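Local atomic coordinates of choline binding protein PCPA (PDB entry 4CP6), a protein that probably attaches to the pneumococcal surface through choline binding, carries a leucine-rich repeat region and is studied as a vaccine antigen. Residues Asn188-Leu194 and Ser211-Val217; Pro195-Leu201 and Glu218-Phe224; Leu320-Val326 and Leu343-Ile349. One frame throughout, in Å; residues are numbered along the deposited sequence.

Interaction 1: Asn188-Leu194 and Ser211-Val217; sequences NLEKLTL and SLKHVDV
The hydroxyl of S211 gives the shortest direct bond of this contact: OG donates to the carbonyl oxygen L189 O at 2.7 Å. It comes from above the carbonyl plane, 41° out of it. The torsion that sets this up puts OG between the backbone N and the carbonyl carbon (chi1 54°), which turns the hydroxyl back onto the neighbouring solenoid turn. Next, K213 N donates to E190 O at 2.8 Å with an almost straight N-H...O angle of 175°.

Beside this bond, the side chains of E190 and K213 run side by side in the same direction and end in a salt bridge, E190 OE2 to K213 NZ, 3.4 Å. A water donates both to E190 OE2 and to S211 O, so the carboxylate is tied to the backbone as well. Next comes K191, whose CB sits over one face of the H214 imidazole, 3.9 Å from the ring centroid, a CH-pi contact displaced toward the rim.

Two backbone bonds then join the strands proper: D216 N to L192 O at 2.8 Å, and L194 N to D216 O at 2.9 Å. T193 and D216 share the face with K191 and H214. The other face carries L192, L194, V215 and V217; there L194 CD1 meets V217 CG2 at 4.4 Å, and L231 packs against both residues. Short parallel strands from successive turns, polar on one face and apolar on the other, are the hallmark of a leucine-rich repeat solenoid.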
loop_
_atom_site.group_PDB
_atom_site.type_symbol
_atom_site.label_atom_id
_atom_site.label_comp_id
_atom_site.label_asym_id
_atom_site.label_seq_id
_atom_site.Cartn_x
_atom_site.Cartn_y
_atom_site.Cartn_z
ATOM N N ASN A 188 -4.814 -7.557 10.543
ATOM C CA ASN A 188 -4.403 -8.437 11.630
ATOM C C ASN A 188 -2.975 -8.925 11.536
ATOM O O ASN A 188 -2.601 -9.837 12.285
ATOM C CB ASN A 188 -5.374 -9.631 11.725
ATOM C CG ASN A 188 -6.654 -9.230 12.410
ATOM O OD1 ASN A 188 -7.677 -8.995 11.774
ATOM N ND2 ASN A 188 -6.577 -8.982 13.702
ATOM N N LEU A 189 -2.169 -8.342 10.624
ATOM C CA LEU A 189 -0.778 -8.766 10.453
ATOM C C LEU A 189 0.141 -7.842 11.265
ATOM O O LEU A 189 0.311 -6.673 10.930
ATOM C CB LEU A 189 -0.378 -8.694 8.974
ATOM C CG LEU A 189 1.035 -9.268 8.656
ATOM C CD1 LEU A 189 1.130 -10.787 8.919
ATOM C CD2 LEU A 189 1.444 -8.948 7.238
ATOM N N GLU A 190 0.712 -8.357 12.348
ATOM C CA GLU A 190 1.492 -7.490 13.222
ATOM C C GLU A 190 2.970 -7.409 12.888
ATOM O O GLU A 190 3.651 -6.475 13.327
ATOM C CB GLU A 190 1.315 -7.911 14.692
ATOM C CG GLU A 190 -0.148 -7.845 15.122
ATOM C CD GLU A 190 -0.414 -7.940 16.614
ATOM O OE1 GLU A 190 -0.054 -8.972 17.222
ATOM O OE2 GLU A 190 -1.040 -7.005 17.162
ATOM N N LYS A 191 3.477 -8.360 12.124
ATOM C CA LYS A 191 4.900 -8.339 11.780
ATOM C C LYS A 191 5.129 -9.076 10.505
ATOM O O LYS A 191 4.307 -9.917 10.104
ATOM C CB LYS A 191 5.754 -8.936 12.926
ATOM C CG LYS A 191 5.486 -10.415 13.225
ATOM C CD LYS A 191 6.224 -10.871 14.492
ATOM C CE LYS A 191 6.247 -12.383 14.625
ATOM N NZ LYS A 191 6.746 -12.814 15.971
ATOM N N LEU A 192 6.261 -8.771 9.859
ATOM C CA LEU A 192 6.691 -9.391 8.618
ATOM C C LEU A 192 8.210 -9.319 8.600
ATOM O O LEU A 192 8.758 -8.311 9.040
ATOM C CB LEU A 192 6.099 -8.589 7.413
ATOM C CG LEU A 192 6.399 -9.088 6.011
ATOM C CD1 LEU A 192 5.673 -10.409 5.730
ATOM C CD2 LEU A 192 6.012 -8.057 4.983
ATOM N N THR A 193 8.883 -10.366 8.082
ATOM C CA THR A 193 10.333 -10.355 7.879
ATOM C C THR A 193 10.624 -10.557 6.413
ATOM O O THR A 193 10.309 -11.630 5.854
ATOM C CB THR A 193 11.019 -11.446 8.670
ATOM O OG1 THR A 193 10.746 -11.238 10.054
ATOM C CG2 THR A 193 12.548 -11.426 8.460
ATOM N N LEU A 194 11.281 -9.560 5.795
ATOM C CA LEU A 194 11.663 -9.683 4.395
ATOM C C LEU A 194 12.909 -10.569 4.268
ATOM O O LEU A 194 13.940 -10.271 4.876
ATOM C CB LEU A 194 11.939 -8.303 3.746
ATOM C CG LEU A 194 10.768 -7.316 3.728
ATOM C CD1 LEU A 194 11.202 -5.988 3.117
ATOM C CD2 LEU A 194 9.587 -7.885 2.935
ATOM N N SER A 211 -2.197 -2.728 11.008
ATOM C CA SER A 211 -1.808 -3.690 12.025
ATOM C C SER A 211 -0.328 -3.852 12.328
ATOM O O SER A 211 0.024 -4.427 13.374
ATOM C CB SER A 211 -2.366 -5.044 11.602
ATOM O OG SER A 211 -1.953 -5.375 10.278
ATOM N N LEU A 212 0.548 -3.428 11.411
ATOM C CA LEU A 212 1.977 -3.722 11.593
ATOM C C LEU A 212 2.625 -2.962 12.725
ATOM O O LEU A 212 2.457 -1.747 12.827
ATOM C CB LEU A 212 2.752 -3.482 10.293
ATOM C CG LEU A 212 2.455 -4.500 9.196
ATOM C CD1 LEU A 212 2.827 -3.938 7.806
ATOM C CD2 LEU A 212 3.205 -5.805 9.444
ATOM N N LYS A 213 3.403 -3.686 13.556
ATOM C CA LYS A 213 4.191 -3.054 14.615
ATOM C C LYS A 213 5.654 -2.933 14.182
ATOM O O LYS A 213 6.354 -2.015 14.611
ATOM C CB LYS A 213 4.102 -3.905 15.897
ATOM C CG LYS A 213 2.719 -3.890 16.516
ATOM C CD LYS A 213 2.633 -4.820 17.741
ATOM C CE LYS A 213 1.233 -4.759 18.320
ATOM N NZ LYS A 213 1.091 -5.648 19.510
ATOM N N HIS A 214 6.110 -3.864 13.337
ATOM C CA HIS A 214 7.491 -3.838 12.883
ATOM C C HIS A 214 7.633 -4.651 11.612
ATOM O O HIS A 214 6.955 -5.664 11.405
ATOM C CB HIS A 214 8.519 -4.272 13.988
ATOM C CG HIS A 214 8.329 -5.650 14.540
ATOM N ND1 HIS A 214 7.469 -5.892 15.605
ATOM C CD2 HIS A 214 8.950 -6.809 14.211
ATOM C CE1 HIS A 214 7.556 -7.194 15.855
ATOM N NE2 HIS A 214 8.436 -7.789 15.049
ATOM N N VAL A 215 8.470 -4.141 10.720
ATOM C CA VAL A 215 8.847 -4.829 9.482
ATOM C C VAL A 215 10.343 -5.097 9.649
ATOM O O VAL A 215 11.124 -4.154 9.777
ATOM C CB VAL A 215 8.538 -4.009 8.201
ATOM C CG1 VAL A 215 9.051 -4.758 6.964
ATOM C CG2 VAL A 215 7.032 -3.711 8.082
ATOM N N ASP A 216 10.718 -6.367 9.705
ATOM C CA ASP A 216 12.122 -6.786 9.864
ATOM C C ASP A 216 12.729 -7.139 8.511
ATOM O O ASP A 216 11.998 -7.415 7.552
ATOM C CB ASP A 216 12.208 -8.013 10.803
ATOM C CG ASP A 216 11.731 -7.803 12.227
ATOM O OD1 ASP A 216 11.348 -6.675 12.559
ATOM O OD2 ASP A 216 11.744 -8.782 13.009
ATOM N N VAL A 217 14.062 -7.107 8.429
ATOM C CA VAL A 217 14.783 -7.431 7.206
ATOM C C VAL A 217 15.863 -8.430 7.589
ATOM O O VAL A 217 16.668 -8.149 8.504
ATOM C CB VAL A 217 15.399 -6.179 6.560
ATOM C CG1 VAL A 217 16.289 -6.563 5.385
ATOM C CG2 VAL A 217 14.327 -5.206 6.098
HETATM O O HOH W 1 -1.386 -4.633 15.702
#

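Interaction 2: Pro195-Leu201 and Glu218-Phe224; sequences PKSVKTL and EEGNESF
Two neighbouring turns of the leucine-rich repeat solenoid meet here just after their strands, and an asparagine, N221, bonds both to the backbone of the preceding turn and to its own chain. Each segment starts with a tight turn: P195 to V198 is a type I beta turn, E218 to N221 a type II.

Hydrogen bonds come first. N221 ND2 donates to P195 O and to V198 O, each at 3.0 Å. P195 O lies almost in the amide plane, and V198 O receives the bond on a lone pair; P195 O also accepts V198 N within its own turn. With CG anti to the backbone N (chi1 -173°), the N221 amide reaches across to the other segment while OD1 faces its own chain. There OD1 takes S223 N and F224 N, both at 2.8 Å, from opposite faces of its plane, closing an Asx turn and the wider Asx motif. Four bonds therefore fix the rotation of this buried amide. At the other end K196 N donates to the anti side of E218 OE1, 2.8 Å away.

Water adds two more bridges, one between K196 O and E222 N, the other between V198 O and S223 OG.

Van der Waals contacts complete the fit. The K196 chain lies along the peptide of G220, CG coming to 3.6 Å from G220 C. F224 crosses V198 at about a right angle, with V198 O at the ring edge, and L231 packs on both F224 and L201. Over one face of the F224 ring stands a methyl group, L201 CD1, 3.8 Å from the centroid in a CH-pi contact.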
loop_
_atom_site.group_PDB
_atom_site.type_symbol
_atom_site.label_atom_id
_atom_site.label_comp_id
_atom_site.label_asym_id
_atom_site.label_seq_id
_atom_site.Cartn_x
_atom_site.Cartn_y
_atom_site.Cartn_z
ATOM N N PRO A 195 12.865 -11.590 3.412
ATOM C CA PRO A 195 14.057 -12.439 3.249
ATOM C C PRO A 195 15.261 -11.666 2.702
ATOM O O PRO A 195 15.121 -10.614 2.051
ATOM C CB PRO A 195 13.607 -13.522 2.267
ATOM C CG PRO A 195 12.118 -13.623 2.488
ATOM C CD PRO A 195 11.690 -12.165 2.728
ATOM N N LYS A 196 16.456 -12.229 2.926
ATOM C CA LYS A 196 17.712 -11.663 2.454
ATOM C C LYS A 196 17.725 -11.507 0.920
ATOM O O LYS A 196 18.387 -10.607 0.397
ATOM C CB LYS A 196 18.860 -12.596 2.912
ATOM C CG LYS A 196 20.253 -12.265 2.405
ATOM C CD LYS A 196 21.286 -13.335 2.830
ATOM C CE LYS A 196 22.651 -13.022 2.256
ATOM N NZ LYS A 196 22.689 -13.154 0.774
ATOM N N SER A 197 16.983 -12.361 0.202
ATOM C CA SER A 197 16.978 -12.337 -1.257
ATOM C C SER A 197 16.156 -11.177 -1.906
ATOM O O SER A 197 16.261 -10.966 -3.118
ATOM C CB SER A 197 16.386 -13.656 -1.760
ATOM O OG SER A 197 15.178 -13.941 -1.069
ATOM N N VAL A 198 15.299 -10.489 -1.112
ATOM C CA VAL A 198 14.398 -9.474 -1.670
ATOM C C VAL A 198 15.195 -8.288 -2.169
ATOM O O VAL A 198 15.927 -7.659 -1.385
ATOM C CB VAL A 198 13.312 -9.045 -0.666
ATOM C CG1 VAL A 198 12.418 -7.960 -1.286
ATOM C CG2 VAL A 198 12.461 -10.248 -0.232
ATOM N N LYS A 199 15.058 -8.001 -3.480
ATOM C CA LYS A 199 15.786 -6.897 -4.103
ATOM C C LYS A 199 14.882 -5.729 -4.462
ATOM O O LYS A 199 15.371 -4.594 -4.497
ATOM C CB LYS A 199 16.482 -7.406 -5.370
ATOM C CG LYS A 199 17.428 -6.390 -5.992
ATOM C CD LYS A 199 18.123 -6.925 -7.231
ATOM C CE LYS A 199 19.032 -5.870 -7.815
ATOM N NZ LYS A 199 19.789 -6.380 -8.996
ATOM N N THR A 200 13.597 -5.995 -4.783
ATOM C CA THR A 200 12.698 -4.959 -5.280
ATOM C C THR A 200 11.382 -5.047 -4.555
ATOM O O THR A 200 10.814 -6.146 -4.424
ATOM C CB THR A 200 12.494 -5.187 -6.782
ATOM O OG1 THR A 200 13.768 -5.117 -7.432
ATOM C CG2 THR A 200 11.533 -4.168 -7.420
ATOM N N LEU A 201 10.876 -3.868 -4.139
ATOM C CA LEU A 201 9.547 -3.701 -3.540
ATOM C C LEU A 201 8.779 -2.696 -4.347
ATOM O O LEU A 201 9.299 -1.611 -4.612
ATOM C CB LEU A 201 9.619 -3.197 -2.079
ATOM C CG LEU A 201 10.322 -4.112 -1.118
ATOM C CD1 LEU A 201 10.444 -3.457 0.246
ATOM C CD2 LEU A 201 9.628 -5.467 -0.974
ATOM N N GLU A 218 15.860 -9.595 6.952
ATOM C CA GLU A 218 16.829 -10.643 7.258
ATOM C C GLU A 218 18.247 -10.105 7.087
ATOM O O GLU A 218 18.528 -9.333 6.168
ATOM C CB GLU A 218 16.625 -11.835 6.339
ATOM C CG GLU A 218 17.428 -13.061 6.733
ATOM C CD GLU A 218 17.153 -14.323 5.939
ATOM O OE1 GLU A 218 16.468 -14.227 4.911
ATOM O OE2 GLU A 218 17.589 -15.422 6.352
ATOM N N GLU A 219 19.153 -10.523 7.994
ATOM C CA GLU A 219 20.559 -10.125 7.916
ATOM C C GLU A 219 21.137 -10.457 6.534
ATOM O O GLU A 219 20.916 -11.559 6.021
ATOM C CB GLU A 219 21.341 -10.877 9.026
ATOM C CG GLU A 219 22.861 -10.737 9.022
ATOM C CD GLU A 219 23.419 -9.346 9.227
ATOM O OE1 GLU A 219 22.758 -8.539 9.917
ATOM O OE2 GLU A 219 24.524 -9.067 8.706
ATOM N N GLY A 220 21.865 -9.507 5.949
ATOM C CA GLY A 220 22.503 -9.745 4.669
ATOM C C GLY A 220 21.754 -9.211 3.466
ATOM O O GLY A 220 22.275 -9.275 2.352
ATOM N N ASN A 221 20.517 -8.692 3.658
ATOM C CA ASN A 221 19.780 -8.130 2.526
ATOM C C ASN A 221 20.585 -6.946 1.981
ATOM O O ASN A 221 21.043 -6.119 2.757
ATOM C CB ASN A 221 18.396 -7.694 2.986
ATOM C CG ASN A 221 17.529 -7.259 1.831
ATOM O OD1 ASN A 221 17.796 -6.240 1.172
ATOM N ND2 ASN A 221 16.476 -8.042 1.520
ATOM N N GLU A 222 20.784 -6.904 0.664
ATOM C CA GLU A 222 21.625 -5.863 0.065
ATOM C C GLU A 222 20.869 -4.626 -0.386
ATOM O O GLU A 222 21.510 -3.651 -0.795
ATOM C CB GLU A 222 22.381 -6.440 -1.164
ATOM C CG GLU A 222 23.438 -7.482 -0.810
ATOM C CD GLU A 222 24.008 -8.278 -1.969
ATOM O OE1 GLU A 222 23.649 -8.000 -3.138
ATOM O OE2 GLU A 222 24.806 -9.203 -1.701
ATOM N N SER A 223 19.512 -4.653 -0.343
ATOM C CA SER A 223 18.704 -3.558 -0.888
ATOM C C SER A 223 17.905 -2.794 0.149
ATOM O O SER A 223 17.507 -1.647 -0.123
ATOM C CB SER A 223 17.753 -4.130 -1.939
ATOM O OG SER A 223 18.521 -4.780 -2.952
ATOM N N PHE A 224 17.664 -3.408 1.317
ATOM C CA PHE A 224 16.801 -2.834 2.363
ATOM C C PHE A 224 17.388 -2.991 3.728
ATOM O O PHE A 224 18.248 -3.858 3.939
ATOM C CB PHE A 224 15.416 -3.542 2.349
ATOM C CG PHE A 224 14.766 -3.442 0.998
ATOM C CD1 PHE A 224 14.212 -2.239 0.560
ATOM C CD2 PHE A 224 14.784 -4.517 0.122
ATOM C CE1 PHE A 224 13.690 -2.119 -0.736
ATOM C CE2 PHE A 224 14.264 -4.397 -1.165
ATOM C CZ PHE A 224 13.715 -3.205 -1.589
HETATM O O HOH W 2 20.274 -9.267 -0.945
HETATM O O HOH W 3 18.638 -7.386 -2.045
#

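Interaction 3: Leu320-Val326 and Leu343-Ile349; sequences LILPDNV and LTIGNNI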
loop_
_atom_site.group_PDB
_atom_site.type_symbol
_atom_site.label_atom_id
_atom_site.label_comp_id
_atom_site.label_asym_id
_atom_site.label_seq_id
_atom_site.Cartn_x
_atom_site.Cartn_y
_atom_site.Cartn_z
ATOM N N LEU A 320 1.441 24.037 10.880
ATOM C CA LEU A 320 2.307 23.614 9.795
ATOM C C LEU A 320 3.095 24.805 9.358
ATOM O O LEU A 320 2.510 25.865 9.081
ATOM C CB LEU A 320 1.532 23.073 8.584
ATOM C CG LEU A 320 1.280 21.598 8.509
ATOM C CD1 LEU A 320 0.323 21.266 7.372
ATOM C CD2 LEU A 320 2.602 20.820 8.365
ATOM N N ILE A 321 4.414 24.653 9.301
ATOM C CA ILE A 321 5.289 25.665 8.784
ATOM C C ILE A 321 5.904 25.127 7.500
ATOM O O ILE A 321 6.793 24.266 7.560
ATOM C CB ILE A 321 6.355 26.078 9.809
ATOM C CG1 ILE A 321 5.669 26.610 11.096
ATOM C CG2 ILE A 321 7.324 27.094 9.184
ATOM C CD1 ILE A 321 6.614 26.694 12.301
ATOM N N LEU A 322 5.431 25.595 6.351
ATOM C CA LEU A 322 5.986 25.165 5.066
ATOM C C LEU A 322 7.303 25.922 4.863
ATOM O O LEU A 322 7.351 27.154 4.976
ATOM C CB LEU A 322 5.019 25.437 3.916
ATOM C CG LEU A 322 3.637 24.763 4.025
ATOM C CD1 LEU A 322 2.724 25.231 2.886
ATOM C CD2 LEU A 322 3.757 23.216 4.047
ATOM N N PRO A 323 8.389 25.183 4.639
ATOM C CA PRO A 323 9.706 25.820 4.573
ATOM C C PRO A 323 9.894 26.691 3.367
ATOM O O PRO A 323 9.076 26.715 2.433
ATOM C CB PRO A 323 10.696 24.652 4.671
ATOM C CG PRO A 323 9.925 23.471 4.167
ATOM C CD PRO A 323 8.473 23.714 4.543
ATOM N N ASP A 324 10.971 27.472 3.412
ATOM C CA ASP A 324 11.126 28.581 2.496
ATOM C C ASP A 324 11.298 28.273 1.032
ATOM O O ASP A 324 11.069 29.160 0.207
ATOM C CB ASP A 324 12.302 29.472 2.951
ATOM C CG ASP A 324 12.099 30.122 4.320
ATOM O OD1 ASP A 324 10.931 30.375 4.703
ATOM O OD2 ASP A 324 13.115 30.367 5.026
ATOM N N ASN A 325 11.707 27.038 0.699
ATOM C CA ASN A 325 12.124 26.692 -0.648
ATOM C C ASN A 325 11.301 25.594 -1.339
ATOM O O ASN A 325 11.768 25.021 -2.325
ATOM C CB ASN A 325 13.620 26.278 -0.583
ATOM C CG ASN A 325 14.475 27.204 0.267
ATOM O OD1 ASN A 325 14.584 28.395 -0.044
ATOM N ND2 ASN A 325 15.035 26.711 1.404
ATOM N N VAL A 326 10.092 25.273 -0.821
ATOM C CA VAL A 326 9.297 24.248 -1.478
ATOM C C VAL A 326 8.974 24.740 -2.890
ATOM O O VAL A 326 8.538 25.903 -3.078
ATOM C CB VAL A 326 7.998 23.950 -0.712
ATOM C CG1 VAL A 326 7.278 22.775 -1.347
ATOM C CG2 VAL A 326 8.270 23.644 0.760
ATOM N N LEU A 343 -1.066 28.111 9.785
ATOM C CA LEU A 343 -0.266 27.683 8.642
ATOM C C LEU A 343 0.677 28.823 8.273
ATOM O O LEU A 343 0.223 29.978 8.159
ATOM C CB LEU A 343 -1.177 27.309 7.443
ATOM C CG LEU A 343 -0.434 27.115 6.128
ATOM C CD1 LEU A 343 0.360 25.799 6.162
ATOM C CD2 LEU A 343 -1.410 27.093 4.943
ATOM N N THR A 344 1.973 28.530 8.075
ATOM C CA THR A 344 2.921 29.519 7.590
ATOM C C THR A 344 3.457 29.056 6.251
ATOM O O THR A 344 3.789 27.873 6.107
ATOM C CB THR A 344 4.063 29.771 8.589
ATOM O OG1 THR A 344 3.484 30.324 9.776
ATOM C CG2 THR A 344 5.131 30.713 8.029
ATOM N N ILE A 345 3.508 29.964 5.281
ATOM C CA ILE A 345 3.984 29.662 3.943
ATOM C C ILE A 345 5.308 30.405 3.802
ATOM O O ILE A 345 5.339 31.642 3.829
ATOM C CB ILE A 345 2.947 30.083 2.874
ATOM C CG1 ILE A 345 1.540 29.542 3.223
ATOM C CG2 ILE A 345 3.392 29.630 1.485
ATOM C CD1 ILE A 345 0.424 29.908 2.226
ATOM N N GLY A 346 6.380 29.632 3.607
ATOM C CA GLY A 346 7.759 30.113 3.551
ATOM C C GLY A 346 8.089 31.170 2.519
ATOM O O GLY A 346 7.340 31.423 1.574
ATOM N N ASN A 347 9.274 31.803 2.711
ATOM C CA ASN A 347 9.714 32.997 1.979
ATOM C C ASN A 347 9.686 32.948 0.470
ATOM O O ASN A 347 9.303 33.940 -0.153
ATOM C CB ASN A 347 11.140 33.428 2.408
ATOM C CG ASN A 347 11.259 33.885 3.857
ATOM O OD1 ASN A 347 10.279 34.116 4.562
ATOM N ND2 ASN A 347 12.471 34.007 4.357
ATOM N N ASN A 348 10.141 31.847 -0.139
ATOM C CA ASN A 348 10.270 31.847 -1.580
ATOM C C ASN A 348 9.142 31.109 -2.292
ATOM O O ASN A 348 9.282 30.782 -3.464
ATOM C CB ASN A 348 11.671 31.345 -1.998
ATOM C CG ASN A 348 12.749 32.068 -1.213
ATOM O OD1 ASN A 348 12.746 33.311 -1.114
ATOM N ND2 ASN A 348 13.565 31.313 -0.486
ATOM N N ILE A 349 7.986 30.926 -1.607
ATOM C CA ILE A 349 6.813 30.310 -2.229
ATOM C C ILE A 349 5.986 31.484 -2.711
ATOM O O ILE A 349 5.396 32.204 -1.888
ATOM C CB ILE A 349 6.074 29.396 -1.211
ATOM C CG1 ILE A 349 7.013 28.251 -0.749
ATOM C CG2 ILE A 349 4.819 28.831 -1.889
ATOM C CD1 ILE A 349 6.529 27.554 0.473
HETATM O O HOH W 4 2.105 28.411 11.443
HETATM O O HOH W 5 14.760 32.645 2.939
HETATM O O HOH W 6 14.081 29.038 -2.455
HETATM O O HOH W 7 10.097 28.110 -3.564
#
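Paired parallel strands of the second leucine-rich repeat region, followed by type I beta turns (P323 to V326 and G346 to I349), make this contact. In the strands T344 N donates to L320 O at 2.9 Å and L322 N to T344 O at 2.8 Å. On the face that carries L320, L322, L343 and I345, L343 CD1 lies 3.8 Å from L320 CB and 4.0 Å from L322 CG.

The turns are stitched by polar groups. D324 OD1 accepts N347 N at 3.0 Å from above the carboxylate plane, 43° out of it. The D324 carboxylate and the N347 amide lie side by side, pointing the same way, planes stacked and 8° apart. D324 O takes N348 N at 2.9 Å on a lone pair, in the carbonyl plane, so this residue binds two successive backbone N-H groups through its side chain and its carbonyl. Alongside, N348 ND2 donates to N325 OD1 at 3.1 Å, with that oxygen close to the N348 amide plane; N325 ND2 turns the other way, to N301 O. A water bridges V326 O and N348 O.

I349 CD1 ends against the first turn, 3.3 Å from P323 O and next to V326 CB. With CG1 anti to the carbonyl carbon (chi1 -61°), that branch swings back toward the preceding repeat turn.

In the wider sheet, strand 319-322 is an outermost strand, and strand 342-345 passes the pairing on to strand 366-369. M334 of strand 334-335 touches L320, L322 and L343, while F329 of strand 328-329 packs on L322 and I349.

Interactions 1 and 2 are consecutive parts of the same two solenoid turns: the segments of interaction 2 continue directly from those of interaction 1, and their centres lie about 15 Å apart. They touch through a probable hydrogen bond from E218 N to L194 O, 2.9 Å, and through L194 CD1 on L201 CD1, 3.9 Å. Interaction 3 belongs to the later repeat region, with its centre about 36 Å from that of interaction 1 and about 37 Å from that of interaction 2; the nearest atoms are about 23 and 25 Å away. It combines within one contact a strand pair and the following turns, which interactions 1 and 2 divide between them.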